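Local coordinates for protein putative monooxygenase Rv0793 (Mycobacterium tuberculosis, PDB 1Y0H) that is a putative homodimeric monooxygenase that might take part in antibiotic biosynthesis or scavenge reactive oxygen species and so help evade host defences, at residues Y42-S47 against L53-R58; F12-R15 against A21-A24; E57-R60 against A64-E67; T31-R34 against G38-S41. One frame throughout, in Å; residues are numbered along the deposited sequence.

Contact 1: Y42-S47 against L53-R58; sequences YDLYES and LVLFER. With ACT (acetate ion), chain C.
Tyr-42 and Leu-55 meet by a CH-pi contact: methyl CD2 of Leu-55 lies over one face of the Tyr-42 ring, displaced toward the rim, 4.1 Å from its centroid. The other methyl goes to the phenol end, Leu-55 CD1 coming within 3.4 Å of Tyr-42 OH. Glu-57 runs alongside the same ring in the same direction, with its CG 3.5 Å from Tyr-42 CD2 and its carboxylate plane turned 56° from the ring. Tyr-42 can lean over the neighbouring strand because its CG is anti to the backbone N (chi1 -169°). A long amphipathic side chain suits this place, since its ring packs while its hydroxyl emerges at a polar spot: Tyr-42 OH donates to O of an acetate ion at 2.8 Å, and His-68 grips the same ion, which probably came from the crystallisation liquor but may mark a pocket. Glu-57 is held in turn by Tyr-59.

The other face of the sheet carries Tyr-45 beside Phe-56, with Tyr-45 CE1 4.1 Å from Phe-56 CB. A water donates to both Asp-43 OD2 and Phe-56 O, while Asp-43 OD1 accepts from Ala-100 N of the second subunit. Beneath all this, Asp-43 pairs with Phe-56 and Tyr-45 with Val-54 through two reciprocal N-H to O bonds each. Phe-56 stacks on Phe-56 of the second subunit and Tyr-45 OH bonds to Glu-99 of that subunit, whose strand also continues the sheet past Leu-44 to Ser-47. This is an antiparallel beta hairpin of a ferredoxin-like fold, with one face toward the helices and the other in the dimer interface, consistent with the dimeric alpha+beta barrel clan.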
loop_
_atom_site.group_PDB
_atom_site.type_symbol
_atom_site.label_atom_id
_atom_site.label_comp_id
_atom_site.label_asym_id
_atom_site.label_seq_id
_atom_site.Cartn_x
_atom_site.Cartn_y
_atom_site.Cartn_z
ATOM N N TYR A 42 8.284 -0.870 7.116
ATOM C CA TYR A 42 7.172 -0.228 7.815
ATOM C C TYR A 42 7.333 1.257 7.543
ATOM O O TYR A 42 8.189 1.907 8.139
ATOM C CB TYR A 42 7.296 -0.544 9.304
ATOM C CG TYR A 42 6.123 -0.191 10.184
ATOM C CD1 TYR A 42 6.126 0.983 10.949
ATOM C CD2 TYR A 42 5.032 -1.058 10.307
ATOM C CE1 TYR A 42 5.064 1.294 11.804
ATOM C CE2 TYR A 42 3.961 -0.744 11.168
ATOM C CZ TYR A 42 3.993 0.431 11.904
ATOM O OH TYR A 42 2.958 0.739 12.746
ATOM N N ASP A 43 6.531 1.772 6.615
ATOM C CA ASP A 43 6.707 3.134 6.096
ATOM C C ASP A 43 5.421 3.951 6.212
ATOM O O ASP A 43 4.339 3.459 5.932
ATOM C CB ASP A 43 7.180 3.088 4.635
ATOM C CG ASP A 43 8.532 2.416 4.486
ATOM O OD1 ASP A 43 9.435 2.731 5.284
ATOM O OD2 ASP A 43 8.686 1.579 3.574
ATOM N N LEU A 44 5.572 5.216 6.595
ATOM C CA LEU A 44 4.435 6.102 6.821
ATOM C C LEU A 44 4.342 7.159 5.725
ATOM O O LEU A 44 5.335 7.795 5.378
ATOM C CB LEU A 44 4.583 6.821 8.166
ATOM C CG LEU A 44 3.502 7.827 8.563
ATOM C CD1 LEU A 44 2.115 7.197 8.676
ATOM C CD2 LEU A 44 3.901 8.474 9.883
ATOM N N TYR A 45 3.126 7.344 5.218
ATOM C CA TYR A 45 2.826 8.322 4.177
ATOM C C TYR A 45 1.622 9.160 4.561
ATOM O O TYR A 45 0.853 8.783 5.448
ATOM C CB TYR A 45 2.462 7.610 2.874
ATOM C CG TYR A 45 3.493 6.630 2.397
ATOM C CD1 TYR A 45 3.493 5.305 2.845
ATOM C CD2 TYR A 45 4.458 7.019 1.480
ATOM C CE1 TYR A 45 4.453 4.407 2.401
ATOM C CE2 TYR A 45 5.412 6.139 1.033
ATOM C CZ TYR A 45 5.402 4.838 1.499
ATOM O OH TYR A 45 6.352 3.960 1.052
ATOM N N GLU A 46 1.453 10.290 3.879
ATOM C CA GLU A 46 0.141 10.958 3.880
ATOM C C GLU A 46 -0.467 10.935 2.482
ATOM O O GLU A 46 0.252 10.977 1.492
ATOM C CB GLU A 46 0.213 12.390 4.429
ATOM C CG GLU A 46 1.038 13.372 3.626
ATOM C CD GLU A 46 0.856 14.835 4.066
ATOM O OE1 GLU A 46 0.974 15.718 3.197
ATOM O OE2 GLU A 46 0.610 15.112 5.268
ATOM N N SER A 47 -1.790 10.861 2.393
ATOM C CA SER A 47 -2.429 10.855 1.081
ATOM C C SER A 47 -2.229 12.223 0.443
ATOM O O SER A 47 -2.117 13.226 1.150
ATOM C CB SER A 47 -3.912 10.516 1.190
ATOM O OG SER A 47 -4.581 11.522 1.908
ATOM N N LEU A 53 -3.586 9.385 6.710
ATOM C CA LEU A 53 -2.241 8.884 6.891
ATOM C C LEU A 53 -2.287 7.396 6.549
ATOM O O LEU A 53 -3.289 6.724 6.795
ATOM C CB LEU A 53 -1.736 9.125 8.319
ATOM C CG LEU A 53 -1.652 10.581 8.807
ATOM C CD1 LEU A 53 -0.892 10.619 10.117
ATOM C CD2 LEU A 53 -0.979 11.484 7.769
ATOM N N VAL A 54 -1.226 6.899 5.927
ATOM C CA VAL A 54 -1.222 5.523 5.427
ATOM C C VAL A 54 0.073 4.845 5.834
ATOM O O VAL A 54 1.155 5.414 5.637
ATOM C CB VAL A 54 -1.362 5.495 3.888
ATOM C CG1 VAL A 54 -1.309 4.054 3.361
ATOM C CG2 VAL A 54 -2.666 6.215 3.449
ATOM N N LEU A 55 -0.048 3.657 6.427
ATOM C CA LEU A 55 1.120 2.802 6.674
ATOM C C LEU A 55 1.147 1.721 5.629
ATOM O O LEU A 55 0.119 1.103 5.343
ATOM C CB LEU A 55 1.066 2.144 8.067
ATOM C CG LEU A 55 1.476 3.017 9.249
ATOM C CD1 LEU A 55 0.999 2.321 10.512
ATOM C CD2 LEU A 55 2.990 3.247 9.308
ATOM N N PHE A 56 2.319 1.513 5.034
ATOM C CA PHE A 56 2.541 0.305 4.259
ATOM C C PHE A 56 3.551 -0.545 5.016
ATOM O O PHE A 56 4.641 -0.084 5.327
ATOM C CB PHE A 56 3.029 0.611 2.840
ATOM C CG PHE A 56 2.955 -0.577 1.933
ATOM C CD1 PHE A 56 4.092 -1.305 1.617
ATOM C CD2 PHE A 56 1.739 -0.984 1.420
ATOM C CE1 PHE A 56 4.013 -2.429 0.783
ATOM C CE2 PHE A 56 1.647 -2.110 0.586
ATOM C CZ PHE A 56 2.795 -2.832 0.281
ATOM N N GLU A 57 3.170 -1.787 5.297
ATOM C CA GLU A 57 3.955 -2.686 6.138
ATOM C C GLU A 57 4.212 -3.982 5.393
ATOM O O GLU A 57 3.333 -4.490 4.705
ATOM C CB GLU A 57 3.175 -3.023 7.410
ATOM C CG GLU A 57 2.455 -1.844 8.022
ATOM C CD GLU A 57 1.503 -2.214 9.141
ATOM O OE1 GLU A 57 1.647 -3.307 9.764
ATOM O OE2 GLU A 57 0.607 -1.378 9.406
ATOM N N ARG A 58 5.429 -4.501 5.528
ATOM C CA ARG A 58 5.785 -5.784 4.930
ATOM C C ARG A 58 6.437 -6.660 5.986
ATOM O O ARG A 58 7.355 -6.218 6.669
ATOM C CB ARG A 58 6.790 -5.574 3.795
ATOM C CG ARG A 58 6.263 -4.934 2.527
ATOM C CD ARG A 58 7.456 -4.844 1.564
ATOM N NE ARG A 58 7.150 -4.249 0.268
ATOM C CZ ARG A 58 7.393 -2.984 -0.054
ATOM N NH1 ARG A 58 7.081 -2.544 -1.263
ATOM N NH2 ARG A 58 7.934 -2.156 0.834
HETATM C C ACT C . 0.077 -0.942 12.630
HETATM O O ACT C . 1.216 -1.397 12.860
HETATM O OXT ACT C . -0.666 -1.615 11.871
HETATM C CH3 ACT C . -0.363 0.354 13.233
HETATM O O HOH W 1 6.815 -0.673 3.568
#

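Contact 2: F12-R15 against A21-A24; sequences FMPR and ALRA
The ring of Phe-12 is met obliquely by one methyl of Leu-22, Phe-12 CD2 lying 4.1 Å from Leu-22 CD1. Elsewhere the Phe-12 side chain touches Leu-55, Leu-26, Val-81 and Val-89, so that it is packed by sheet, helix and loops together. The second methyl of the leucine, CD2, sits against the CB, CG and CD atoms of Pro-14. Those three carbons are almost equally far from the methyl, with Pro-14 CB at 3.6 Å from Leu-22 CD2 and Pro-14 CG and CD each at 3.7 Å from it.

Leucine suits the helix side because its fork serves two partners at once. Besides Pro-14, Leu-22 CD2 also reaches the first side-chain carbon of Phe-12, CB, at 3.6 Å. With CG anti to the backbone N (chi1 177°), the leucine stretches its fork out from the helix toward the chain segment 12-15. Proline offers a compact, rigid apolar surface beside the helix, and it crosses the leucine side chain at about a right angle. The contact is wholly apolar; the polar bonds that position it lie in the backbone round about, from Phe-12 to Leu-53 of the neighbouring strand and from Met-13 to Thr-86.

Leu-22 also packs on Leu-53 and Leu-85, which extends the apolar cluster over the sheet. Here strand 6-12 hands over to helix 19-35, the first turn-over of the split beta-alpha-beta unit that characterises the ferredoxin-like fold: the chain leaves the sheet and returns across its face as a helix, sealed by leucine and phenylalanine.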
loop_
_atom_site.group_PDB
_atom_site.type_symbol
_atom_site.label_atom_id
_atom_site.label_comp_id
_atom_site.label_asym_id
_atom_site.label_seq_id
_atom_site.Cartn_x
_atom_site.Cartn_y
_atom_site.Cartn_z
ATOM N N PHE A 12 -5.626 5.708 7.931
ATOM C CA PHE A 12 -6.126 6.429 9.110
ATOM C C PHE A 12 -6.712 7.755 8.684
ATOM O O PHE A 12 -6.065 8.512 7.960
ATOM C CB PHE A 12 -5.002 6.711 10.107
ATOM C CG PHE A 12 -4.219 5.495 10.505
ATOM C CD1 PHE A 12 -3.199 5.007 9.686
ATOM C CD2 PHE A 12 -4.498 4.845 11.704
ATOM C CE1 PHE A 12 -2.483 3.859 10.061
ATOM C CE2 PHE A 12 -3.777 3.719 12.093
ATOM C CZ PHE A 12 -2.776 3.224 11.270
ATOM N N MET A 13 -7.923 8.041 9.156
ATOM C CA MET A 13 -8.587 9.286 8.811
ATOM C C MET A 13 -8.812 10.103 10.090
ATOM O O MET A 13 -9.865 10.015 10.724
ATOM C CB MET A 13 -9.883 9.008 8.026
ATOM C CG MET A 13 -9.673 8.384 6.643
ATOM S SD MET A 13 -9.222 6.611 6.695
ATOM C CE MET A 13 -9.546 6.089 5.002
ATOM N N PRO A 14 -7.798 10.886 10.502
ATOM C CA PRO A 14 -7.922 11.619 11.756
ATOM C C PRO A 14 -8.930 12.739 11.686
ATOM O O PRO A 14 -9.184 13.290 10.611
ATOM C CB PRO A 14 -6.522 12.215 11.965
ATOM C CG PRO A 14 -5.950 12.328 10.605
ATOM C CD PRO A 14 -6.493 11.124 9.853
ATOM N N ARG A 15 -9.503 13.077 12.833
ATOM C CA ARG A 15 -10.165 14.359 12.951
ATOM C C ARG A 15 -9.091 15.420 12.755
ATOM O O ARG A 15 -7.941 15.210 13.156
ATOM C CB ARG A 15 -10.795 14.534 14.325
ATOM C CG ARG A 15 -11.852 13.514 14.697
ATOM C CD ARG A 15 -12.656 14.030 15.891
ATOM N NE ARG A 15 -11.770 14.601 16.909
ATOM C CZ ARG A 15 -11.206 13.895 17.885
ATOM N NH1 ARG A 15 -11.455 12.599 17.994
ATOM N NH2 ARG A 15 -10.390 14.487 18.747
ATOM N N ALA A 21 -1.681 14.520 16.930
ATOM C CA ALA A 21 -1.704 13.426 17.896
ATOM C C ALA A 21 -1.586 12.053 17.215
ATOM O O ALA A 21 -0.855 11.164 17.694
ATOM C CB ALA A 21 -2.968 13.516 18.780
ATOM N N LEU A 22 -2.278 11.886 16.091
ATOM C CA LEU A 22 -2.201 10.625 15.364
ATOM C C LEU A 22 -0.790 10.430 14.831
ATOM O O LEU A 22 -0.228 9.339 14.944
ATOM C CB LEU A 22 -3.201 10.596 14.214
ATOM C CG LEU A 22 -3.128 9.328 13.343
ATOM C CD1 LEU A 22 -3.460 8.054 14.103
ATOM C CD2 LEU A 22 -4.039 9.557 12.158
ATOM N N ARG A 23 -0.218 11.488 14.264
ATOM C CA ARG A 23 1.146 11.387 13.742
ATOM C C ARG A 23 2.111 10.909 14.833
ATOM O O ARG A 23 2.925 10.002 14.600
ATOM C CB ARG A 23 1.604 12.712 13.134
ATOM C CG ARG A 23 3.075 12.712 12.726
ATOM C CD ARG A 23 3.327 11.753 11.589
ATOM N NE ARG A 23 4.751 11.694 11.243
ATOM C CZ ARG A 23 5.390 12.587 10.493
ATOM N NH1 ARG A 23 6.688 12.417 10.248
ATOM N NH2 ARG A 23 4.749 13.633 9.973
ATOM N N ALA A 24 1.996 11.480 16.030
ATOM C CA ALA A 24 2.852 11.092 17.161
ATOM C C ALA A 24 2.661 9.632 17.572
ATOM O O ALA A 24 3.631 8.932 17.877
ATOM C CB ALA A 24 2.611 12.009 18.331
#

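Contact 3: E57-R60 against A64-E67; sequences ERYR and ALDE
Tyr-59 rests on Ala-64 and Leu-65, and what steadies its far end begins two residues earlier. Glu-57 points to the same side of the strand, and its OE1 accepts a hydrogen bond of 2.8 Å from Tyr-59 OH. The oxygen is met on its anti side, with the hydroxyl 34° out of the carboxylate plane, while OE1 itself lies at the edge of the phenol ring, in its plane. The bond should limit how far the ring can swing.

Tyr-59 is the residue that both helix side chains meet. One ring face lies under Leu-65 CA, 4.2 Å above the plane and toward the rim, and Tyr-59 CE2 comes 3.7 Å from Leu-65 CD1, the two side chains crossing at about a right angle. Nearer the backbone, Tyr-59 CB is 4.1 Å from Ala-64 CB; alanine's single methyl suits a helix turn brought this close. That methyl also lies 4.3 Å from Arg-60 N, where the strand has given way to the turn, and the arginine side chain leads away.

The short helix 62-69 thus packs against the end of strand 53-59. Tyr-59 also meets the ring of His-68 farther along that helix, and it touches Cys-39 of the strand alongside, while Leu-65 reaches Val-8 of strand 6-12.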
loop_
_atom_site.group_PDB
_atom_site.type_symbol
_atom_site.label_atom_id
_atom_site.label_comp_id
_atom_site.label_asym_id
_atom_site.label_seq_id
_atom_site.Cartn_x
_atom_site.Cartn_y
_atom_site.Cartn_z
ATOM N N GLU A 57 3.170 -1.787 5.297
ATOM C CA GLU A 57 3.955 -2.686 6.138
ATOM C C GLU A 57 4.212 -3.982 5.393
ATOM O O GLU A 57 3.333 -4.490 4.705
ATOM C CB GLU A 57 3.175 -3.023 7.410
ATOM C CG GLU A 57 2.455 -1.844 8.022
ATOM C CD GLU A 57 1.503 -2.214 9.141
ATOM O OE1 GLU A 57 1.647 -3.307 9.764
ATOM O OE2 GLU A 57 0.607 -1.378 9.406
ATOM N N ARG A 58 5.429 -4.501 5.528
ATOM C CA ARG A 58 5.785 -5.784 4.930
ATOM C C ARG A 58 6.437 -6.660 5.986
ATOM O O ARG A 58 7.355 -6.218 6.669
ATOM C CB ARG A 58 6.790 -5.574 3.795
ATOM C CG ARG A 58 6.263 -4.934 2.527
ATOM C CD ARG A 58 7.456 -4.844 1.564
ATOM N NE ARG A 58 7.150 -4.249 0.268
ATOM C CZ ARG A 58 7.393 -2.984 -0.054
ATOM N NH1 ARG A 58 7.081 -2.544 -1.263
ATOM N NH2 ARG A 58 7.934 -2.156 0.834
ATOM N N TYR A 59 5.977 -7.911 6.071
ATOM C CA TYR A 59 6.445 -8.885 7.053
ATOM C C TYR A 59 6.969 -10.110 6.335
ATOM O O TYR A 59 6.486 -10.469 5.267
ATOM C CB TYR A 59 5.331 -9.241 8.049
ATOM C CG TYR A 59 4.916 -8.014 8.817
ATOM C CD1 TYR A 59 5.640 -7.587 9.927
ATOM C CD2 TYR A 59 3.828 -7.247 8.398
ATOM C CE1 TYR A 59 5.287 -6.414 10.617
ATOM C CE2 TYR A 59 3.470 -6.071 9.083
ATOM C CZ TYR A 59 4.217 -5.667 10.183
ATOM O OH TYR A 59 3.870 -4.513 10.863
ATOM N N ARG A 60 7.963 -10.746 6.938
ATOM C CA ARG A 60 8.620 -11.887 6.323
ATOM C C ARG A 60 7.706 -13.114 6.276
ATOM O O ARG A 60 7.934 -14.026 5.487
ATOM C CB ARG A 60 9.938 -12.191 7.045
ATOM C CG ARG A 60 10.850 -10.961 7.094
ATOM C CD ARG A 60 12.335 -11.266 7.277
ATOM N NE ARG A 60 13.123 -10.219 6.617
ATOM C CZ ARG A 60 13.451 -9.048 7.162
ATOM N NH1 ARG A 60 13.090 -8.746 8.402
ATOM N NH2 ARG A 60 14.154 -8.173 6.458
ATOM N N ALA A 64 5.023 -13.578 11.498
ATOM C CA ALA A 64 5.652 -12.317 11.905
ATOM C C ALA A 64 4.628 -11.211 12.121
ATOM O O ALA A 64 4.788 -10.394 13.027
ATOM C CB ALA A 64 6.705 -11.875 10.880
ATOM N N LEU A 65 3.598 -11.183 11.277
ATOM C CA LEU A 65 2.491 -10.225 11.441
ATOM C C LEU A 65 1.741 -10.526 12.735
ATOM O O LEU A 65 1.342 -9.621 13.446
ATOM C CB LEU A 65 1.541 -10.271 10.240
ATOM C CG LEU A 65 0.273 -9.428 10.347
ATOM C CD1 LEU A 65 0.674 -7.974 10.554
ATOM C CD2 LEU A 65 -0.588 -9.599 9.101
ATOM N N ASP A 66 1.535 -11.805 13.035
ATOM C CA ASP A 66 0.880 -12.168 14.276
ATOM C C ASP A 66 1.713 -11.728 15.470
ATOM O O ASP A 66 1.174 -11.206 16.444
ATOM C CB ASP A 66 0.594 -13.669 14.299
ATOM C CG ASP A 66 -0.404 -14.074 13.227
ATOM O OD1 ASP A 66 -1.146 -13.190 12.747
ATOM O OD2 ASP A 66 -0.451 -15.272 12.851
ATOM N N GLU A 67 3.028 -11.905 15.382
ATOM C CA GLU A 67 3.929 -11.433 16.452
ATOM C C GLU A 67 3.814 -9.916 16.635
ATOM O O GLU A 67 3.783 -9.415 17.763
ATOM C CB GLU A 67 5.376 -11.848 16.164
ATOM C CG GLU A 67 5.620 -13.351 16.096
ATOM C CD GLU A 67 5.780 -14.020 17.459
ATOM O OE1 GLU A 67 6.223 -15.189 17.483
ATOM O OE2 GLU A 67 5.479 -13.394 18.503
#

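Contact 4: T31-R34 against G38-S41; sequences TPTR and GCRS
A single water grips both segments, donating to Arg-34 O at 2.8 Å and to Cys-39 O at 2.9 Å. It joins the last turns of helix 19-35 to the beginning of strand 39-47 where the two backbones do not bond directly. Beside it the packing is tight: Cys-39 CB stands 3.1 Å from Thr-33 O, and Cys-39 SG lies 3.5 Å from that same oxygen. The sulfur is carried toward the helix because it is anti to the backbone N (chi1 -179°), and there it meets the methyl of the threonine, Thr-33 CG2, at 4.0 Å. It also lies 4.2 Å from Arg-34 CA. A small, weakly polar side chain such as cysteine fits so close an approach of helix and strand, and its other neighbours include Tyr-59.

Threonine is equally apt. Its hydroxyl bonds back to Met-29 O one turn earlier in the helix, which leaves the methyl to face Cys-39 and Tyr-42.

This is the return half of the split beta-alpha-beta crossover of the ferredoxin-like fold, in which the helix comes down and the chain enters strand 39-47, the outermost strand within this chain. That entry is irregular: Arg-40 and Ser-41 both lie opposite Arg-58, forming a classic beta bulge at the corner of the strand. Pro-32, with no N-H to give to the turn before it, marks a kink in the helix one residue ahead of Thr-33. From the following residue the extended Arg-34 side chain runs on to Tyr-42 O, which it binds through NE, and its NH2 makes a salt bridge with Asp-98 of the second subunit.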
loop_
_atom_site.group_PDB
_atom_site.type_symbol
_atom_site.label_atom_id
_atom_site.label_comp_id
_atom_site.label_asym_id
_atom_site.label_seq_id
_atom_site.Cartn_x
_atom_site.Cartn_y
_atom_site.Cartn_z
ATOM N N THR A 31 10.151 2.844 15.090
ATOM C CA THR A 31 11.391 2.203 15.550
ATOM C C THR A 31 11.212 0.746 16.057
ATOM O O THR A 31 11.888 -0.156 15.546
ATOM C CB THR A 31 12.160 3.104 16.526
ATOM O OG1 THR A 31 12.761 4.153 15.762
ATOM C CG2 THR A 31 13.257 2.336 17.242
ATOM N N PRO A 32 10.305 0.517 17.037
ATOM C CA PRO A 32 10.124 -0.864 17.516
ATOM C C PRO A 32 9.600 -1.822 16.448
ATOM O O PRO A 32 9.982 -2.996 16.459
ATOM C CB PRO A 32 9.111 -0.730 18.656
ATOM C CG PRO A 32 8.457 0.611 18.464
ATOM C CD PRO A 32 9.451 1.472 17.763
ATOM N N THR A 33 8.761 -1.346 15.526
ATOM C CA THR A 33 8.264 -2.240 14.479
ATOM C C THR A 33 9.355 -2.578 13.475
ATOM O O THR A 33 9.533 -3.741 13.139
ATOM C CB THR A 33 7.028 -1.699 13.750
ATOM O OG1 THR A 33 6.016 -1.369 14.719
ATOM C CG2 THR A 33 6.503 -2.783 12.796
ATOM N N ARG A 34 10.104 -1.580 13.013
ATOM C CA ARG A 34 11.213 -1.865 12.088
ATOM C C ARG A 34 12.248 -2.789 12.731
ATOM O O ARG A 34 12.927 -3.525 12.023
ATOM C CB ARG A 34 11.889 -0.585 11.585
ATOM C CG ARG A 34 11.046 0.178 10.579
ATOM C CD ARG A 34 11.779 1.429 10.107
ATOM N NE ARG A 34 10.923 2.246 9.258
ATOM C CZ ARG A 34 11.137 3.524 8.969
ATOM N NH1 ARG A 34 12.201 4.165 9.449
ATOM N NH2 ARG A 34 10.282 4.160 8.181
ATOM N N GLY A 38 10.997 -9.995 12.105
ATOM C CA GLY A 38 10.154 -10.366 10.993
ATOM C C GLY A 38 9.592 -9.232 10.167
ATOM O O GLY A 38 8.824 -9.479 9.244
ATOM N N CYS A 39 9.952 -7.993 10.493
ATOM C CA CYS A 39 9.469 -6.849 9.738
ATOM C C CYS A 39 10.454 -6.498 8.622
ATOM O O CYS A 39 11.606 -6.126 8.900
ATOM C CB CYS A 39 9.284 -5.631 10.652
ATOM S SG CYS A 39 8.652 -4.162 9.751
ATOM N N ARG A 40 10.007 -6.638 7.372
ATOM C CA ARG A 40 10.809 -6.239 6.221
ATOM C C ARG A 40 10.787 -4.717 6.016
ATOM O O ARG A 40 11.823 -4.106 5.770
ATOM C CB ARG A 40 10.354 -6.954 4.953
ATOM C CG ARG A 40 10.922 -6.322 3.706
ATOM C CD ARG A 40 10.527 -7.069 2.475
ATOM N NE ARG A 40 10.837 -6.289 1.280
ATOM C CZ ARG A 40 10.733 -6.758 0.041
ATOM N NH1 ARG A 40 10.344 -8.014 -0.167
ATOM N NH2 ARG A 40 11.039 -5.982 -0.989
ATOM N N SER A 41 9.607 -4.117 6.094
ATOM C CA SER A 41 9.503 -2.654 6.036
ATOM C C SER A 41 8.257 -2.146 6.754
ATOM O O SER A 41 7.310 -2.888 6.980
ATOM C CB SER A 41 9.530 -2.173 4.578
ATOM O OG SER A 41 8.431 -2.665 3.853
HETATM O O HOH W 2 12.568 -3.451 9.274
#

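Overall arrangement
Along the chain the order is contact 2, contact 4, contact 1 and contact 3. Contacts 2 and 4 mark the two ends of helix 19-35, their centres about 20 Å apart on opposite sides of the chain's centre. Contact 1, the hairpin, lies about 12 Å from contact 2 and 13 Å from contact 4, centre to centre. Contact 3 shares Glu-57 and Arg-58 with it, and strand 53-59 then passes into helix 62-69. Contacts 3 and 4 are neighbours, with centres about 8 Å apart, and touch through Arg-60 and Gly-38. Contacts 2, 3 and 4 join helices to one face of the antiparallel sheet, while contact 1 builds the sheet itself, whose other face serves the dimer.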